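Local structure of hypothetical protein TM1631 (Thermotoga maritima, 1VPQ) at residues Glu139-Leu144 against Tyr167-Asn172; Pro149-Val154 against Thr197-Phe202; His205-Arg210 against Glu226-Thr231; Val248-Cys253 against Ala259-Gln264. The protein is of unknown function but belongs to the DUF72 family and probably folds as a TIM-type barrel of alternating strands and helices. All coordinates share one frame; numbering follows the deposited sequence.

Followed from the N terminus, the chain illustrates how an alternating strand-helix fold is knit together at several depths. Contact 1 opens on helix 135-147 and closes on helix 164-173, bringing two successive outer helices together. Contact 2 opens inside that loop, on strand 152-155, and closes only beyond it on strand 199-204, so the two cross; L144 and L152 touch between them. Contacts 3 and 4 then follow in series, each closing a short loop: the first ties the segment after strand 199-204 to helix 226-240, the second folds helix 257-270 onto strand 245-250. Strands 199-204 and 245-250 are sheet neighbours, joining contacts 2 and 4, while L229 packs on F250 between contacts 3 and 4.

Contact 1 (Glu139-Leu144 against Tyr167-Asn172); sequences EYLEKL and YEFLRN
Across the two helical segments the backbones come nearest at E142 and F169, whose CA atoms lie 9.0 Å apart, and at L141 and L170, a spacing wide enough for one large side chain to be inserted between them. That side chain is the ring of F169. Its CG stands anti to the backbone N (chi1 174°), which carries the ring out from helix 164-173 toward helix 135-147. The far part of the ring does the touching: CE2 of F169 lies 3.6 Å from CB of L141 and 4.1 Å from its CD1, so both the root and one methyl branch of the leucine take part, the two side chains crossing at a slant. CZ of F169 meets the backbone directly, 3.7 Å from N of E142, which sits near the ring plane at its edge; CB of E142 is a looser neighbour. No hydrogen bond joins the two segments, and the contact rests mainly on van der Waals packing. On its own helix the phenylalanine ring meets H173, whose ND1 is hydrogen-bonded to the carbonyl O of F169, while L141 also packs on F127. Adjacent helices of successive strand-helix units, packed side by side, form the outer layer of a TIM-type barrel; here F169 fills the space between them, consistent with the TIM-barrel fold expected for the DUF72 family.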
loop_
_atom_site.group_PDB
_atom_site.type_symbol
_atom_site.label_atom_id
_atom_site.label_comp_id
_atom_site.label_asym_id
_atom_site.label_seq_id
_atom_site.Cartn_x
_atom_site.Cartn_y
_atom_site.Cartn_z
ATOM N N GLU A 139 -12.913 -0.312 18.560
ATOM C CA GLU A 139 -14.260 0.163 18.281
ATOM C C GLU A 139 -14.238 1.028 17.022
ATOM O O GLU A 139 -15.117 0.906 16.164
ATOM C CB GLU A 139 -14.842 0.943 19.467
ATOM C CG GLU A 139 -16.320 1.284 19.301
ATOM C CD GLU A 139 -16.950 1.911 20.540
ATOM O OE1 GLU A 139 -16.211 2.266 21.489
ATOM O OE2 GLU A 139 -18.197 2.054 20.559
ATOM N N TYR A 140 -13.222 1.883 16.905
ATOM C CA TYR A 140 -13.085 2.740 15.729
ATOM C C TYR A 140 -12.938 1.919 14.444
ATOM O O TYR A 140 -13.514 2.268 13.415
ATOM C CB TYR A 140 -11.907 3.718 15.877
ATOM C CG TYR A 140 -11.770 4.621 14.688
ATOM C CD1 TYR A 140 -12.496 5.797 14.605
ATOM C CD2 TYR A 140 -10.946 4.280 13.616
ATOM C CE1 TYR A 140 -12.397 6.628 13.492
ATOM C CE2 TYR A 140 -10.839 5.105 12.501
ATOM C CZ TYR A 140 -11.563 6.281 12.449
ATOM O OH TYR A 140 -11.473 7.117 11.353
ATOM N N LEU A 141 -12.168 0.837 14.506
ATOM C CA LEU A 141 -11.998 -0.045 13.353
ATOM C C LEU A 141 -13.332 -0.704 12.957
ATOM O O LEU A 141 -13.592 -0.929 11.773
ATOM C CB LEU A 141 -10.919 -1.112 13.622
ATOM C CG LEU A 141 -9.439 -0.670 13.693
ATOM C CD1 LEU A 141 -8.537 -1.849 14.022
ATOM C CD2 LEU A 141 -8.962 0.005 12.416
ATOM N N GLU A 142 -14.173 -1.008 13.941
ATOM C CA GLU A 142 -15.531 -1.491 13.662
ATOM C C GLU A 142 -16.384 -0.421 12.952
ATOM O O GLU A 142 -17.186 -0.750 12.079
ATOM C CB GLU A 142 -16.208 -1.968 14.952
ATOM C CG GLU A 142 -17.715 -2.188 14.867
ATOM C CD GLU A 142 -18.116 -3.251 13.869
ATOM O OE1 GLU A 142 -17.230 -3.849 13.233
ATOM O OE2 GLU A 142 -19.328 -3.499 13.727
ATOM N N LYS A 143 -16.206 0.847 13.316
ATOM C CA LYS A 143 -16.943 1.932 12.659
ATOM C C LYS A 143 -16.510 2.089 11.202
ATOM O O LYS A 143 -17.342 2.302 10.315
ATOM C CB LYS A 143 -16.800 3.247 13.434
ATOM C CG LYS A 143 -17.472 3.196 14.813
ATOM C CD LYS A 143 -17.215 4.454 15.621
ATOM C CE LYS A 143 -18.012 4.461 16.921
ATOM N NZ LYS A 143 -17.920 5.789 17.618
ATOM N N LEU A 144 -15.210 1.947 10.969
ATOM C CA LEU A 144 -14.638 1.964 9.618
ATOM C C LEU A 144 -15.142 0.817 8.741
ATOM O O LEU A 144 -15.482 1.010 7.578
ATOM C CB LEU A 144 -13.115 1.898 9.691
ATOM C CG LEU A 144 -12.376 1.796 8.355
ATOM C CD1 LEU A 144 -12.708 2.983 7.451
ATOM C CD2 LEU A 144 -10.893 1.721 8.613
ATOM N N TYR A 167 -5.733 -10.004 15.268
ATOM C CA TYR A 167 -5.942 -10.882 14.116
ATOM C C TYR A 167 -7.323 -11.528 14.145
ATOM O O TYR A 167 -7.937 -11.717 13.105
ATOM C CB TYR A 167 -4.845 -11.950 14.054
ATOM C CG TYR A 167 -3.502 -11.328 13.881
ATOM C CD1 TYR A 167 -3.037 -10.987 12.616
ATOM C CD2 TYR A 167 -2.723 -11.002 14.982
ATOM C CE1 TYR A 167 -1.816 -10.364 12.444
ATOM C CE2 TYR A 167 -1.496 -10.376 14.826
ATOM C CZ TYR A 167 -1.043 -10.064 13.554
ATOM O OH TYR A 167 0.178 -9.455 13.390
ATOM N N GLU A 168 -7.794 -11.874 15.339
ATOM C CA GLU A 168 -9.159 -12.357 15.532
ATOM C C GLU A 168 -10.176 -11.301 15.110
ATOM O O GLU A 168 -11.178 -11.615 14.468
ATOM C CB GLU A 168 -9.389 -12.768 16.996
ATOM C CG GLU A 168 -8.594 -14.013 17.392
ATOM C CD GLU A 168 -8.917 -14.543 18.789
ATOM O OE1 GLU A 168 -9.242 -13.728 19.682
ATOM O OE2 GLU A 168 -8.827 -15.780 18.999
ATOM N N PHE A 169 -9.916 -10.046 15.467
ATOM C CA PHE A 169 -10.797 -8.960 15.056
ATOM C C PHE A 169 -10.854 -8.840 13.527
ATOM O O PHE A 169 -11.935 -8.793 12.939
ATOM C CB PHE A 169 -10.380 -7.621 15.676
ATOM C CG PHE A 169 -11.185 -6.461 15.163
ATOM C CD1 PHE A 169 -12.443 -6.180 15.688
ATOM C CD2 PHE A 169 -10.715 -5.684 14.119
ATOM C CE1 PHE A 169 -13.200 -5.117 15.188
ATOM C CE2 PHE A 169 -11.466 -4.635 13.619
ATOM C CZ PHE A 169 -12.703 -4.351 14.151
ATOM N N LEU A 170 -9.685 -8.781 12.895
ATOM C CA LEU A 170 -9.606 -8.638 11.446
ATOM C C LEU A 170 -10.362 -9.779 10.760
ATOM O O LEU A 170 -11.216 -9.528 9.927
ATOM C CB LEU A 170 -8.152 -8.588 10.981
ATOM C CG LEU A 170 -7.305 -7.400 11.458
ATOM C CD1 LEU A 170 -5.880 -7.546 10.989
ATOM C CD2 LEU A 170 -7.862 -6.068 10.985
ATOM N N ARG A 171 -10.043 -11.017 11.127
ATOM C CA ARG A 171 -10.767 -12.210 10.653
ATOM C C ARG A 171 -12.285 -12.189 10.854
ATOM O O ARG A 171 -13.050 -12.712 10.020
ATOM C CB ARG A 171 -10.234 -13.471 11.349
ATOM C CG ARG A 171 -9.027 -14.098 10.681
ATOM C CD ARG A 171 -8.626 -15.388 11.385
ATOM N NE ARG A 171 -7.498 -15.182 12.289
ATOM C CZ ARG A 171 -6.209 -15.311 11.956
ATOM N NH1 ARG A 171 -5.837 -15.662 10.721
ATOM N NH2 ARG A 171 -5.269 -15.090 12.875
ATOM N N ASN A 172 -12.739 -11.652 11.983
ATOM C CA ASN A 172 -14.177 -11.627 12.259
ATOM C C ASN A 172 -14.893 -10.585 11.413
ATOM O O ASN A 172 -16.106 -10.661 11.230
ATOM C CB ASN A 172 -14.454 -11.385 13.738
ATOM C CG ASN A 172 -14.368 -12.653 14.566
ATOM O OD1 ASN A 172 -14.755 -13.730 14.130
ATOM N ND2 ASN A 172 -13.875 -12.520 15.779
#

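Contact 2 (Pro149-Val154 against Thr197-Phe202); sequences PYELAV and TDYAYF
The carboxylate of E151 meets the ring of Y199, with OE2 of E151 3.2 Å from CE2 of Y199 and the two flat groups turned 79° against each other. The glutamate chain is bent at chi2 (-74°), bringing its carboxylate to the tyrosine's CD2-CE2 side. D198 brings a second negative group near, OD1 of D198 lying 4.6 Å from OE2 of E151, a pair of like charges that probably disfavour each other. Deeper in, CB of A153 approaches CD2 of Y201 at 4.2 Å, a light apolar touch. Strands 152-155 and 199-204 are separated in the parallel sheet by strand 176-181, so these pairs meet across an intervening strand, as inward-facing residues do in a TIM-type barrel; M122 of strand 120-126 touches E151, A153, Y199 and Y201. The phenol of Y201 reaches farther, hydrogen-bonding through OH to E54 and T82 on other strands. Y199 is positioned in turn by an ST turn, its N donating to OG1 of T197 over 3.2 Å at an angle of 158°, and that same OG1 is hydrogen-bonded to T176.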
loop_
_atom_site.group_PDB
_atom_site.type_symbol
_atom_site.label_atom_id
_atom_site.label_comp_id
_atom_site.label_asym_id
_atom_site.label_seq_id
_atom_site.Cartn_x
_atom_site.Cartn_y
_atom_site.Cartn_z
ATOM N N PRO A 149 -18.231 -0.944 2.510
ATOM C CA PRO A 149 -18.566 -2.344 2.198
ATOM C C PRO A 149 -17.720 -3.052 1.123
ATOM O O PRO A 149 -18.132 -4.104 0.641
ATOM C CB PRO A 149 -20.004 -2.230 1.689
ATOM C CG PRO A 149 -19.997 -0.941 0.946
ATOM C CD PRO A 149 -19.038 -0.019 1.693
ATOM N N TYR A 150 -16.573 -2.498 0.746
ATOM C CA TYR A 150 -15.753 -3.100 -0.301
ATOM C C TYR A 150 -14.433 -3.582 0.269
ATOM O O TYR A 150 -14.157 -3.391 1.446
ATOM C CB TYR A 150 -15.530 -2.105 -1.439
ATOM C CG TYR A 150 -16.827 -1.596 -2.004
ATOM C CD1 TYR A 150 -17.745 -2.472 -2.567
ATOM C CD2 TYR A 150 -17.153 -0.251 -1.952
ATOM C CE1 TYR A 150 -18.944 -2.029 -3.074
ATOM C CE2 TYR A 150 -18.362 0.208 -2.464
ATOM C CZ TYR A 150 -19.249 -0.690 -3.022
ATOM O OH TYR A 150 -20.443 -0.252 -3.529
ATOM N N GLU A 151 -13.624 -4.216 -0.572
ATOM C CA GLU A 151 -12.382 -4.831 -0.120
ATOM C C GLU A 151 -11.516 -3.835 0.657
ATOM O O GLU A 151 -11.090 -2.823 0.113
ATOM C CB GLU A 151 -11.604 -5.422 -1.303
ATOM C CG GLU A 151 -12.156 -6.748 -1.827
ATOM C CD GLU A 151 -11.876 -7.939 -0.919
ATOM O OE1 GLU A 151 -11.198 -7.767 0.113
ATOM O OE2 GLU A 151 -12.344 -9.057 -1.235
ATOM N N LEU A 152 -11.274 -4.159 1.929
ATOM C CA LEU A 152 -10.509 -3.325 2.853
ATOM C C LEU A 152 -9.296 -4.062 3.436
ATOM O O LEU A 152 -9.365 -5.257 3.735
ATOM C CB LEU A 152 -11.416 -2.864 4.003
ATOM C CG LEU A 152 -10.860 -1.782 4.934
ATOM C CD1 LEU A 152 -10.655 -0.468 4.197
ATOM C CD2 LEU A 152 -11.766 -1.576 6.129
ATOM N N ALA A 153 -8.195 -3.323 3.577
ATOM C CA ALA A 153 -6.970 -3.799 4.219
ATOM C C ALA A 153 -6.454 -2.768 5.205
ATOM O O ALA A 153 -6.568 -1.555 4.973
ATOM C CB ALA A 153 -5.885 -4.115 3.188
ATOM N N VAL A 154 -5.891 -3.261 6.311
ATOM C CA VAL A 154 -5.388 -2.394 7.384
ATOM C C VAL A 154 -3.923 -2.698 7.745
ATOM O O VAL A 154 -3.522 -3.864 7.873
ATOM C CB VAL A 154 -6.295 -2.469 8.665
ATOM C CG1 VAL A 154 -5.611 -1.804 9.868
ATOM C CG2 VAL A 154 -7.659 -1.804 8.415
ATOM N N THR A 197 -7.791 -13.018 5.644
ATOM C CA THR A 197 -8.829 -13.039 4.616
ATOM C C THR A 197 -8.394 -13.984 3.496
ATOM O O THR A 197 -7.551 -14.850 3.714
ATOM C CB THR A 197 -9.080 -11.618 4.046
ATOM O OG1 THR A 197 -7.877 -11.114 3.458
ATOM C CG2 THR A 197 -9.536 -10.665 5.134
ATOM N N ASP A 198 -8.992 -13.826 2.317
ATOM C CA ASP A 198 -8.600 -14.566 1.117
ATOM C C ASP A 198 -7.818 -13.673 0.153
ATOM O O ASP A 198 -7.802 -13.913 -1.060
ATOM C CB ASP A 198 -9.829 -15.188 0.432
ATOM C CG ASP A 198 -10.894 -14.159 0.044
ATOM O OD1 ASP A 198 -10.819 -12.997 0.491
ATOM O OD2 ASP A 198 -11.821 -14.525 -0.702
ATOM N N TYR A 199 -7.173 -12.647 0.714
ATOM C CA TYR A 199 -6.180 -11.840 0.017
ATOM C C TYR A 199 -5.010 -11.538 0.950
ATOM O O TYR A 199 -5.191 -11.403 2.164
ATOM C CB TYR A 199 -6.800 -10.532 -0.491
ATOM C CG TYR A 199 -7.832 -10.777 -1.558
ATOM C CD1 TYR A 199 -7.454 -10.957 -2.880
ATOM C CD2 TYR A 199 -9.187 -10.871 -1.242
ATOM C CE1 TYR A 199 -8.400 -11.209 -3.871
ATOM C CE2 TYR A 199 -10.145 -11.123 -2.226
ATOM C CZ TYR A 199 -9.741 -11.291 -3.539
ATOM O OH TYR A 199 -10.670 -11.540 -4.529
ATOM N N ALA A 200 -3.811 -11.473 0.378
ATOM C CA ALA A 200 -2.625 -10.978 1.092
ATOM C C ALA A 200 -2.219 -9.630 0.521
ATOM O O ALA A 200 -2.430 -9.355 -0.658
ATOM C CB ALA A 200 -1.475 -11.954 0.987
ATOM N N TYR A 201 -1.631 -8.804 1.380
ATOM C CA TYR A 201 -1.196 -7.468 1.024
ATOM C C TYR A 201 0.133 -7.210 1.728
ATOM O O TYR A 201 0.189 -7.251 2.952
ATOM C CB TYR A 201 -2.251 -6.455 1.468
ATOM C CG TYR A 201 -2.194 -5.089 0.786
ATOM C CD1 TYR A 201 -1.106 -4.234 0.955
ATOM C CD2 TYR A 201 -3.250 -4.649 0.000
ATOM C CE1 TYR A 201 -1.079 -2.976 0.346
ATOM C CE2 TYR A 201 -3.233 -3.409 -0.606
ATOM C CZ TYR A 201 -2.151 -2.569 -0.429
ATOM O OH TYR A 201 -2.144 -1.331 -1.047
ATOM N N PHE A 202 1.197 -6.956 0.966
ATOM C CA PHE A 202 2.514 -6.679 1.550
ATOM C C PHE A 202 2.925 -5.259 1.268
ATOM O O PHE A 202 2.755 -4.787 0.148
ATOM C CB PHE A 202 3.589 -7.589 0.962
ATOM C CG PHE A 202 3.387 -9.029 1.267
ATOM C CD1 PHE A 202 2.402 -9.759 0.606
ATOM C CD2 PHE A 202 4.180 -9.667 2.207
ATOM C CE1 PHE A 202 2.207 -11.109 0.886
ATOM C CE2 PHE A 202 3.991 -11.013 2.491
ATOM C CZ PHE A 202 3.000 -11.736 1.826
#

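Contact 3 (His205-Arg210 against Glu226-Thr231); sequences HGRNER and EEELKT
R207 turns its CG anti to the carbonyl carbon (chi1 -56°) and then runs extended to its guanidinium, while E228 places CG between the backbone N and carbonyl carbon (chi1 51°), and the two side chains run alongside one another, pointing opposite ways. Their charged ends form a salt bridge, NH1 of R207 lying 2.9 Å from OE1 of E228. The carboxylate comes over a guanidinium face, the planes 85° apart, and since no N-H points at the oxygen, the attraction is one of charge alone. NE of R207 makes a second salt bridge to D181, and OE2 of E228 accepts from N of S225 and is hydrogen-bonded to OH of Y222, which helps hold the carboxylate near the start of the helix. A leucine in place of R207 would probably leave both D181 and E228 without their positive mate. This surface contact ties the beta-alpha connection at the C-terminal end of strand 199-204, consistent with a TIM-type barrel, to the first turn of helix 226-240, whose L229 packs against helix 257-270.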
loop_
_atom_site.group_PDB
_atom_site.type_symbol
_atom_site.label_atom_id
_atom_site.label_comp_id
_atom_site.label_asym_id
_atom_site.label_seq_id
_atom_site.Cartn_x
_atom_site.Cartn_y
_atom_site.Cartn_z
ATOM N N HIS A 205 8.732 -0.834 3.324
ATOM C CA HIS A 205 9.128 0.574 3.493
ATOM C C HIS A 205 10.633 0.771 3.573
ATOM O O HIS A 205 11.105 1.902 3.752
ATOM C CB HIS A 205 8.519 1.140 4.783
ATOM C CG HIS A 205 7.032 0.999 4.865
ATOM N ND1 HIS A 205 6.182 1.602 3.969
ATOM C CD2 HIS A 205 6.248 0.343 5.749
ATOM C CE1 HIS A 205 4.935 1.308 4.287
ATOM N NE2 HIS A 205 4.947 0.544 5.364
ATOM N N GLY A 206 11.377 -0.326 3.468
ATOM C CA GLY A 206 12.802 -0.329 3.780
ATOM C C GLY A 206 13.041 -0.346 5.280
ATOM O O GLY A 206 12.102 -0.399 6.067
ATOM N N ARG A 207 14.307 -0.277 5.670
ATOM C CA ARG A 207 14.712 -0.474 7.057
ATOM C C ARG A 207 15.700 0.574 7.520
ATOM O O ARG A 207 16.615 0.282 8.292
ATOM C CB ARG A 207 15.350 -1.848 7.224
ATOM C CG ARG A 207 14.475 -2.972 6.785
ATOM C CD ARG A 207 15.242 -4.242 6.863
ATOM N NE ARG A 207 14.391 -5.374 6.579
ATOM C CZ ARG A 207 14.808 -6.632 6.544
ATOM N NH1 ARG A 207 16.088 -6.931 6.778
ATOM N NH2 ARG A 207 13.942 -7.594 6.270
ATOM N N ASN A 208 15.503 1.796 7.045
ATOM C CA ASN A 208 16.321 2.927 7.440
ATOM C C ASN A 208 16.330 3.095 8.961
ATOM O O ASN A 208 15.303 3.367 9.562
ATOM C CB ASN A 208 15.791 4.195 6.758
ATOM C CG ASN A 208 16.710 5.403 6.944
ATOM O OD1 ASN A 208 17.714 5.337 7.648
ATOM N ND2 ASN A 208 16.353 6.516 6.310
ATOM N N GLU A 209 17.505 2.944 9.568
ATOM C CA GLU A 209 17.688 3.123 11.019
ATOM C C GLU A 209 17.444 4.548 11.508
ATOM O O GLU A 209 17.288 4.776 12.708
ATOM C CB GLU A 209 19.107 2.732 11.416
ATOM C CG GLU A 209 19.422 1.255 11.233
ATOM C CD GLU A 209 20.896 0.927 11.456
ATOM O OE1 GLU A 209 21.700 1.857 11.732
ATOM O OE2 GLU A 209 21.241 -0.272 11.349
ATOM N N ARG A 210 17.440 5.502 10.579
ATOM C CA ARG A 210 17.212 6.916 10.884
ATOM C C ARG A 210 15.733 7.290 10.688
ATOM O O ARG A 210 15.375 8.467 10.636
ATOM C CB ARG A 210 18.126 7.769 9.992
ATOM C CG ARG A 210 18.489 9.137 10.564
ATOM C CD ARG A 210 19.521 9.871 9.701
ATOM N N GLU A 226 19.635 -8.244 -2.264
ATOM C CA GLU A 226 19.099 -9.442 -2.924
ATOM C C GLU A 226 18.821 -10.567 -1.920
ATOM O O GLU A 226 17.867 -11.328 -2.080
ATOM C CB GLU A 226 20.056 -9.933 -4.022
ATOM N N GLU A 227 19.653 -10.652 -0.883
ATOM C CA GLU A 227 19.477 -11.657 0.171
ATOM C C GLU A 227 18.155 -11.459 0.919
ATOM O O GLU A 227 17.409 -12.419 1.139
ATOM C CB GLU A 227 20.637 -11.606 1.172
ATOM C CG GLU A 227 22.027 -11.838 0.568
ATOM C CD GLU A 227 22.348 -13.321 0.314
ATOM O OE1 GLU A 227 21.540 -14.016 -0.359
ATOM O OE2 GLU A 227 23.428 -13.782 0.775
ATOM N N GLU A 228 17.873 -10.217 1.308
ATOM C CA GLU A 228 16.635 -9.917 2.035
ATOM C C GLU A 228 15.391 -9.963 1.142
ATOM O O GLU A 228 14.342 -10.415 1.585
ATOM C CB GLU A 228 16.718 -8.619 2.861
ATOM C CG GLU A 228 17.211 -7.385 2.147
ATOM C CD GLU A 228 17.757 -6.304 3.105
ATOM O OE1 GLU A 228 17.623 -6.452 4.337
ATOM O OE2 GLU A 228 18.327 -5.301 2.622
ATOM N N LEU A 229 15.513 -9.552 -0.119
ATOM C CA LEU A 229 14.415 -9.721 -1.083
ATOM C C LEU A 229 14.013 -11.193 -1.231
ATOM O O LEU A 229 12.833 -11.513 -1.291
ATOM C CB LEU A 229 14.788 -9.152 -2.446
ATOM C CG LEU A 229 14.988 -7.639 -2.493
ATOM C CD1 LEU A 229 15.684 -7.257 -3.780
ATOM C CD2 LEU A 229 13.666 -6.884 -2.337
ATOM N N LYS A 230 15.007 -12.073 -1.287
ATOM C CA LYS A 230 14.780 -13.516 -1.366
ATOM C C LYS A 230 14.004 -14.056 -0.164
ATOM O O LYS A 230 13.090 -14.864 -0.331
ATOM C CB LYS A 230 16.112 -14.261 -1.496
ATOM N N THR A 231 14.376 -13.621 1.041
ATOM C CA THR A 231 13.692 -14.050 2.266
ATOM C C THR A 231 12.245 -13.560 2.279
ATOM O O THR A 231 11.339 -14.295 2.669
ATOM C CB THR A 231 14.421 -13.574 3.562
ATOM O OG1 THR A 231 14.502 -12.144 3.596
ATOM C CG2 THR A 231 15.818 -14.150 3.651
#

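Contact 4 (Val248-Cys253 against Ala259-Gln264); sequences VFFNNC and AINALQ
Van der Waals packing comes first, carried by F250 against CB and the backbone of N261, and against A262. The helix backbone lies over one face of the ring: C of N261 and N of A262 sit over its centre, 4.1 and 4.0 Å above the plane of the F250 ring. One edge of the ring, at CE2 of F250, touches CB of N261 at 3.5 Å, while across the ring CD1 of F250 meets CB of A262 at 3.8 Å. An alanine in place of F250 would probably open a gap beneath this helix turn and take away the packing surface of A262. The polar part is a chain of amides. N252, the centre of an inverse gamma turn, holds CG between its backbone N and carbonyl carbon (chi1 55°), the setting from which its ND2 donates to OD1 of N261 over 3.0 Å at 149°, the amide planes only 14° apart. ND2 of N261 donates onward to OE1 of Q264 over 2.7 Å. Y222 O takes another bond from ND2 of N252, and N of Y224 gives one to OD1 of N261, so that oxygen is gripped twice. The contact folds helix 257-270 back onto strand 245-250, the last strand-helix unit of the presumed barrel, with F204 of strand 199-204 edge-to-face with F250 and L229 of helix 226-240 packed against F250 and N261.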
loop_
_atom_site.group_PDB
_atom_site.type_symbol
_atom_site.label_atom_id
_atom_site.label_comp_id
_atom_site.label_asym_id
_atom_site.label_seq_id
_atom_site.Cartn_x
_atom_site.Cartn_y
_atom_site.Cartn_z
ATOM N N VAL A 248 1.719 -6.752 -3.630
ATOM C CA VAL A 248 3.003 -6.459 -3.015
ATOM C C VAL A 248 3.467 -5.098 -3.514
ATOM O O VAL A 248 3.619 -4.892 -4.715
ATOM C CB VAL A 248 4.048 -7.538 -3.379
ATOM C CG1 VAL A 248 5.357 -7.295 -2.649
ATOM C CG2 VAL A 248 3.512 -8.954 -3.078
ATOM N N PHE A 249 3.677 -4.164 -2.599
ATOM C CA PHE A 249 4.125 -2.818 -2.977
ATOM C C PHE A 249 5.388 -2.437 -2.233
ATOM O O PHE A 249 5.516 -2.743 -1.047
ATOM C CB PHE A 249 3.027 -1.784 -2.703
ATOM C CG PHE A 249 1.751 -2.053 -3.447
ATOM C CD1 PHE A 249 1.581 -1.599 -4.750
ATOM C CD2 PHE A 249 0.726 -2.780 -2.856
ATOM C CE1 PHE A 249 0.412 -1.862 -5.447
ATOM C CE2 PHE A 249 -0.452 -3.046 -3.555
ATOM C CZ PHE A 249 -0.600 -2.580 -4.851
ATOM N N PHE A 250 6.303 -1.767 -2.944
ATOM C CA PHE A 250 7.554 -1.232 -2.382
ATOM C C PHE A 250 7.440 0.267 -2.207
ATOM O O PHE A 250 7.083 0.983 -3.142
ATOM C CB PHE A 250 8.747 -1.515 -3.299
ATOM C CG PHE A 250 9.288 -2.901 -3.179
ATOM C CD1 PHE A 250 8.642 -3.963 -3.795
ATOM C CD2 PHE A 250 10.438 -3.147 -2.452
ATOM C CE1 PHE A 250 9.132 -5.248 -3.694
ATOM C CE2 PHE A 250 10.938 -4.429 -2.345
ATOM C CZ PHE A 250 10.277 -5.486 -2.973
ATOM N N ASN A 251 7.792 0.734 -1.014
ATOM C CA ASN A 251 7.516 2.094 -0.590
ATOM C C ASN A 251 8.778 2.918 -0.375
ATOM O O ASN A 251 8.699 4.104 -0.056
ATOM C CB ASN A 251 6.698 2.051 0.712
ATOM C CG ASN A 251 5.909 3.319 0.951
ATOM O OD1 ASN A 251 5.457 3.976 0.010
ATOM N ND2 ASN A 251 5.735 3.672 2.215
ATOM N N ASN A 252 9.934 2.277 -0.526
ATOM C CA ASN A 252 11.232 2.935 -0.362
ATOM C C ASN A 252 11.586 3.707 -1.617
ATOM O O ASN A 252 12.592 3.438 -2.256
ATOM C CB ASN A 252 12.328 1.919 -0.012
ATOM C CG ASN A 252 12.434 0.777 -1.018
ATOM O OD1 ASN A 252 11.429 0.230 -1.463
ATOM N ND2 ASN A 252 13.660 0.398 -1.357
ATOM N N CYS A 253 10.746 4.685 -1.950
ATOM C CA CYS A 253 10.727 5.303 -3.286
ATOM C C CYS A 253 11.782 6.383 -3.499
ATOM O O CYS A 253 11.929 6.896 -4.608
ATOM C CB CYS A 253 9.326 5.872 -3.585
ATOM S SG CYS A 253 8.026 4.604 -3.898
ATOM N N ALA A 259 11.466 1.141 -7.081
ATOM C CA ALA A 259 11.317 0.618 -8.437
ATOM C C ALA A 259 12.379 -0.445 -8.735
ATOM O O ALA A 259 12.052 -1.508 -9.264
ATOM C CB ALA A 259 11.374 1.743 -9.442
ATOM N N ILE A 260 13.637 -0.162 -8.378
ATOM C CA ILE A 260 14.734 -1.136 -8.503
ATOM C C ILE A 260 14.382 -2.438 -7.794
ATOM O O ILE A 260 14.383 -3.508 -8.411
ATOM C CB ILE A 260 16.088 -0.572 -7.962
ATOM C CG1 ILE A 260 16.617 0.514 -8.901
ATOM C CG2 ILE A 260 17.148 -1.676 -7.837
ATOM C CD1 ILE A 260 17.796 1.312 -8.359
ATOM N N ASN A 261 14.062 -2.346 -6.509
ATOM C CA ASN A 261 13.710 -3.520 -5.721
ATOM C C ASN A 261 12.454 -4.233 -6.230
ATOM O O ASN A 261 12.382 -5.469 -6.209
ATOM C CB ASN A 261 13.530 -3.158 -4.238
ATOM C CG ASN A 261 14.838 -2.788 -3.547
ATOM O OD1 ASN A 261 14.829 -2.073 -2.550
ATOM N ND2 ASN A 261 15.961 -3.276 -4.067
ATOM N N ALA A 262 11.466 -3.463 -6.677
ATOM C CA ALA A 262 10.220 -4.049 -7.171
ATOM C C ALA A 262 10.474 -4.836 -8.455
ATOM O O ALA A 262 9.870 -5.893 -8.684
ATOM C CB ALA A 262 9.162 -2.966 -7.392
ATOM N N LEU A 263 11.368 -4.305 -9.281
ATOM C CA LEU A 263 11.812 -4.974 -10.507
ATOM C C LEU A 263 12.642 -6.229 -10.222
ATOM O O LEU A 263 12.553 -7.211 -10.964
ATOM C CB LEU A 263 12.626 -4.019 -11.380
ATOM C CG LEU A 263 11.873 -2.874 -12.062
ATOM C CD1 LEU A 263 12.851 -1.868 -12.595
ATOM C CD2 LEU A 263 10.975 -3.385 -13.182
ATOM N N GLN A 264 13.461 -6.181 -9.170
ATOM C CA GLN A 264 14.230 -7.349 -8.733
ATOM C C GLN A 264 13.285 -8.425 -8.244
ATOM O O GLN A 264 13.429 -9.593 -8.575
ATOM C CB GLN A 264 15.188 -6.982 -7.605
ATOM C CG GLN A 264 16.395 -6.199 -8.034
ATOM C CD GLN A 264 17.161 -5.652 -6.849
ATOM O OE1 GLN A 264 16.755 -4.678 -6.227
ATOM N NE2 GLN A 264 18.277 -6.273 -6.536
#